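Local coordinates for protein ABC-type metal ion transport system, periplasmic component (Vibrio vulnificus, PDB 3K2D) that binds methionine, probably as the substrate-binding lipoprotein of an ABC-type uptake system, and activates Toll-like receptor 2, at residues 182-186 against 187-191; 223-226 against 227-230. The protein carries 4 engineered substitutions. All blocks are in the same frame, centred on the assembly; numbering follows the deposited sequence.

Contact 1 of 2, residues 182-186 against 187-191; sequences INLTP and EKDGV
Thr185 caps Lys188 N as the N-cap residue of the one-turn helix 186-189, which follows directly on the Schellman motif closing helix 176-179, where Asn183 has the positive phi of the C-prime residue. Threonine suits the cap: chi1 of 71° tucks OG1 between its own backbone N and carbonyl carbon, where it accepts from Lys188 N at 2.9 Å. A second bond runs the other way, Thr185 N giving its hydrogen to Asp189 OD2 at 3.0 Å, nearly straight and on the anti lone pair of that oxygen. Although Asp189 is the last residue of this short helix, the bond brings its carboxylate back beside the N-terminal end, which would probably favour the negative charge. Thr185 O takes Asp189 N at 2.8 Å. Proline fits the first turn, where its missing N-H costs no helical bond, and Pro186 O accepts from Gly190 N at 2.9 Å; glycine puts no side chain against that carbonyl as the chain leaves the helix. The outer side is loose: Glu187 bends away at chi2, and Lys188 runs fully extended, both long polar residues suited to solvent. Leu184, Pro186 and Asp189 all touch Tyr92 of strand 90-92 on the packed side, where Leu184 meets the Asp189 side chain at about a right angle, methyl CD2 lying 3.6 Å from the carboxylate carbon CG.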
loop_
_atom_site.group_PDB
_atom_site.type_symbol
_atom_site.label_atom_id
_atom_site.label_comp_id
_atom_site.label_asym_id
_atom_site.label_seq_id
_atom_site.Cartn_x
_atom_site.Cartn_y
_atom_site.Cartn_z
ATOM N N ILE A 182 -8.337 -4.021 10.830
ATOM C CA ILE A 182 -9.065 -3.626 12.034
ATOM C C ILE A 182 -10.419 -3.077 11.606
ATOM O O ILE A 182 -10.978 -2.173 12.224
ATOM C CB ILE A 182 -8.318 -2.571 12.883
ATOM C CG1 ILE A 182 -8.037 -1.312 12.067
ATOM C CG2 ILE A 182 -7.028 -3.165 13.414
ATOM C CD1 ILE A 182 -7.430 -0.190 12.892
ATOM N N ASN A 183 -10.911 -3.635 10.506
ATOM C CA ASN A 183 -12.214 -3.319 9.949
ATOM C C ASN A 183 -12.532 -1.852 9.687
ATOM O O ASN A 183 -13.647 -1.406 9.930
ATOM C CB ASN A 183 -13.285 -3.940 10.849
ATOM C CG ASN A 183 -14.633 -4.069 10.156
ATOM O OD1 ASN A 183 -14.737 -4.653 9.073
ATOM N ND2 ASN A 183 -15.679 -3.530 10.785
ATOM N N LEU A 184 -11.564 -1.107 9.167
ATOM C CA LEU A 184 -11.781 0.303 8.861
ATOM C C LEU A 184 -11.658 0.563 7.363
ATOM O O LEU A 184 -10.786 -0.002 6.701
ATOM C CB LEU A 184 -10.756 1.164 9.589
ATOM C CG LEU A 184 -10.722 1.104 11.114
ATOM C CD1 LEU A 184 -9.598 1.994 11.583
ATOM C CD2 LEU A 184 -12.050 1.564 11.709
ATOM N N THR A 185 -12.518 1.424 6.830
ATOM C CA THR A 185 -12.464 1.758 5.410
ATOM C C THR A 185 -12.427 3.267 5.248
ATOM O O THR A 185 -12.931 4.001 6.096
ATOM C CB THR A 185 -13.709 1.281 4.640
ATOM O OG1 THR A 185 -14.832 2.082 5.029
ATOM C CG2 THR A 185 -14.003 -0.169 4.926
ATOM N N PRO A 186 -11.822 3.753 4.157
ATOM C CA PRO A 186 -11.786 5.203 3.977
ATOM C C PRO A 186 -13.204 5.758 3.918
ATOM O O PRO A 186 -13.551 6.673 4.649
ATOM C CB PRO A 186 -11.041 5.366 2.655
ATOM C CG PRO A 186 -10.057 4.245 2.705
ATOM C CD PRO A 186 -10.916 3.083 3.207
ATOM N N GLU A 187 -14.030 5.180 3.054
ATOM C CA GLU A 187 -15.404 5.641 2.891
ATOM C C GLU A 187 -16.266 5.642 4.152
ATOM O O GLU A 187 -17.079 6.542 4.349
ATOM C CB GLU A 187 -16.114 4.821 1.812
ATOM C CG GLU A 187 -15.966 5.369 0.399
ATOM C CD GLU A 187 -16.693 6.695 0.193
ATOM O OE1 GLU A 187 -16.692 7.195 -0.956
ATOM O OE2 GLU A 187 -17.261 7.234 1.173
ATOM N N LYS A 188 -16.095 4.645 5.006
ATOM C CA LYS A 188 -16.913 4.567 6.204
ATOM C C LYS A 188 -16.328 5.247 7.445
ATOM O O LYS A 188 -17.033 5.971 8.149
ATOM C CB LYS A 188 -17.216 3.098 6.502
ATOM C CG LYS A 188 -18.172 2.861 7.654
ATOM C CD LYS A 188 -18.504 1.375 7.777
ATOM C CE LYS A 188 -19.355 1.092 9.012
ATOM N NZ LYS A 188 -19.750 -0.346 9.104
ATOM N N ASP A 189 -15.035 5.041 7.688
ATOM C CA ASP A 189 -14.377 5.586 8.870
ATOM C C ASP A 189 -13.380 6.726 8.697
ATOM O O ASP A 189 -12.981 7.343 9.678
ATOM C CB ASP A 189 -13.689 4.440 9.592
ATOM C CG ASP A 189 -14.587 3.247 9.736
ATOM O OD1 ASP A 189 -15.458 3.279 10.631
ATOM O OD2 ASP A 189 -14.443 2.289 8.943
ATOM N N GLY A 190 -12.974 7.012 7.470
ATOM C CA GLY A 190 -12.000 8.065 7.256
ATOM C C GLY A 190 -12.405 9.463 7.681
ATOM O O GLY A 190 -13.517 9.905 7.402
ATOM N N VAL A 191 -11.497 10.165 8.360
ATOM C CA VAL A 191 -11.748 11.539 8.795
ATOM C C VAL A 191 -11.551 12.409 7.565
ATOM O O VAL A 191 -12.124 13.486 7.437
ATOM C CB VAL A 191 -10.770 11.963 9.892
ATOM C CG1 VAL A 191 -10.967 13.428 10.232
ATOM C CG2 VAL A 191 -10.995 11.111 11.115
#

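Contact 2 of 2, residues 223-226 against 227-230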
loop_
_atom_site.group_PDB
_atom_site.type_symbol
_atom_site.label_atom_id
_atom_site.label_comp_id
_atom_site.label_asym_id
_atom_site.label_seq_id
_atom_site.Cartn_x
_atom_site.Cartn_y
_atom_site.Cartn_z
ATOM N N TYR A 223 -5.662 -10.681 -12.676
ATOM C CA TYR A 223 -5.878 -9.747 -11.573
ATOM C C TYR A 223 -6.681 -8.542 -12.013
ATOM O O TYR A 223 -7.256 -7.838 -11.186
ATOM C CB TYR A 223 -4.520 -9.283 -11.030
ATOM C CG TYR A 223 -4.474 -8.870 -9.570
ATOM C CD1 TYR A 223 -5.145 -7.734 -9.108
ATOM C CD2 TYR A 223 -3.713 -9.599 -8.654
ATOM C CE1 TYR A 223 -5.051 -7.332 -7.764
ATOM C CE2 TYR A 223 -3.615 -9.211 -7.320
ATOM C CZ TYR A 223 -4.281 -8.079 -6.878
ATOM O OH TYR A 223 -4.158 -7.701 -5.553
ATOM N N GLN A 224 -6.719 -8.302 -13.319
ATOM C CA GLN A 224 -7.442 -7.153 -13.849
ATOM C C GLN A 224 -8.805 -7.518 -14.412
ATOM O O GLN A 224 -9.480 -6.670 -14.995
ATOM C CB GLN A 224 -6.608 -6.467 -14.930
ATOM C CG GLN A 224 -5.188 -6.180 -14.497
ATOM C CD GLN A 224 -4.375 -5.505 -15.568
ATOM O OE1 GLN A 224 -4.456 -5.866 -16.739
ATOM N NE2 GLN A 224 -3.572 -4.531 -15.175
ATOM N N THR A 225 -9.210 -8.774 -14.235
ATOM C CA THR A 225 -10.504 -9.226 -14.736
ATOM C C THR A 225 -11.626 -8.620 -13.920
ATOM O O THR A 225 -11.412 -8.143 -12.804
ATOM C CB THR A 225 -10.660 -10.769 -14.675
ATOM O OG1 THR A 225 -10.522 -11.211 -13.315
ATOM C CG2 THR A 225 -9.623 -11.463 -15.578
ATOM N N GLU A 226 -12.829 -8.657 -14.482
ATOM C CA GLU A 226 -14.004 -8.117 -13.819
ATOM C C GLU A 226 -14.317 -8.904 -12.541
ATOM O O GLU A 226 -14.786 -8.329 -11.554
ATOM C CB GLU A 226 -15.201 -8.174 -14.768
ATOM C CG GLU A 226 -16.316 -7.193 -14.445
ATOM C CD GLU A 226 -15.997 -5.770 -14.898
ATOM O OE1 GLU A 226 -15.630 -5.596 -16.084
ATOM O OE2 GLU A 226 -16.123 -4.829 -14.077
ATOM N N GLU A 227 -14.048 -10.211 -12.558
ATOM C CA GLU A 227 -14.315 -11.058 -11.396
ATOM C C GLU A 227 -13.541 -10.600 -10.167
ATOM O O GLU A 227 -14.118 -10.388 -9.102
ATOM C CB GLU A 227 -13.970 -12.521 -11.688
ATOM C CG GLU A 227 -14.580 -13.489 -10.681
ATOM C CD GLU A 227 -14.234 -14.946 -10.956
ATOM O OE1 GLU A 227 -14.183 -15.335 -12.141
ATOM O OE2 GLU A 227 -14.030 -15.711 -9.984
ATOM N N VAL A 228 -12.231 -10.444 -10.318
ATOM C CA VAL A 228 -11.400 -10.011 -9.209
ATOM C C VAL A 228 -11.835 -8.635 -8.731
ATOM O O VAL A 228 -11.898 -8.380 -7.529
ATOM C CB VAL A 228 -9.910 -9.967 -9.614
ATOM C CG1 VAL A 228 -9.064 -9.345 -8.489
ATOM C CG2 VAL A 228 -9.431 -11.386 -9.930
ATOM N N TYR A 229 -12.147 -7.755 -9.673
ATOM C CA TYR A 229 -12.563 -6.406 -9.325
ATOM C C TYR A 229 -13.800 -6.474 -8.448
ATOM O O TYR A 229 -13.881 -5.802 -7.411
ATOM C CB TYR A 229 -12.853 -5.601 -10.589
ATOM C CG TYR A 229 -13.411 -4.220 -10.327
ATOM C CD1 TYR A 229 -12.684 -3.274 -9.600
ATOM C CD2 TYR A 229 -14.657 -3.847 -10.829
ATOM C CE1 TYR A 229 -13.185 -1.984 -9.385
ATOM C CE2 TYR A 229 -15.164 -2.566 -10.623
ATOM C CZ TYR A 229 -14.425 -1.641 -9.902
ATOM O OH TYR A 229 -14.923 -0.373 -9.717
ATOM N N THR A 230 -14.760 -7.294 -8.870
ATOM C CA THR A 230 -15.996 -7.476 -8.123
ATOM C C THR A 230 -15.678 -7.972 -6.714
ATOM O O THR A 230 -16.213 -7.456 -5.731
ATOM C CB THR A 230 -16.914 -8.495 -8.816
ATOM O OG1 THR A 230 -17.365 -7.953 -10.062
ATOM C CG2 THR A 230 -18.111 -8.823 -7.940
#
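Glu226 and Tyr229 run side by side and point the same way, the carboxylate plane turned 82° from the ring. OE2 approaches the ring obliquely and comes 3.7 Å from CD2, while a bend at chi2 curls the glutamate chain. The other ring, that of Tyr223, is met obliquely by Val228, whose methyl CG1 is 4.3 Å from Tyr223 CD1. The same methyl also packs against the backbone oxygen of Tyr223; valine's short branches let one methyl touch both the ring and the carbonyl oxygen. Together these residues turn the chain from helix 214-223 into helix 226-235, with Thr225 in the N-cap position of the second. Its OG1 is hydrogen-bonded to Ala222 O at the end of the preceding helix, and Val228 CG2 packs 3.6 Å from that OG1. Thr225 O receives Tyr229 N in a nearly straight bond of 3.2 Å, the first i to i+4 backbone bond of the helix. One step on, Glu226 O is gripped twice by Thr230, by N at 2.9 Å and by OG1 at 3.0 Å, from opposite faces of the carbonyl plane. Threonine can do this on an exposed turn because OG1 stands anti to its own carbonyl carbon (chi1 -67°) and so reaches back along the helix. Helix 16-32 closes the buried side, with Val20 and Ala24 against Tyr223, Val27 against Thr225 and Glu227, and Lys26 in a salt bridge to Glu227; Gln224 reaches the backbone of Asn83 in strand 78-83.

In the fold
Both contacts are helix starts with a threonine at the N-cap, one associated with each five-stranded sheet of this two-lobed, periplasmic-binding-protein fold. Contact 1 packs on strand 90-92 of one sheet; beside contact 2, Gln224 bonds to the backbone of Asn83 in strand 78-83 of the other. Their centres are 23 Å apart, and with nearest atoms about 12 Å apart they do not touch. The bound methionine lies about 9 Å from the side chain of Pro186 in contact 1 and about 9 Å from that of Tyr223 in contact 2, so neither touches the ligand. The chain also joins them: helix 226-235, begun at contact 2, leads to the terminal Lys237, which Thr185 of contact 1 touches.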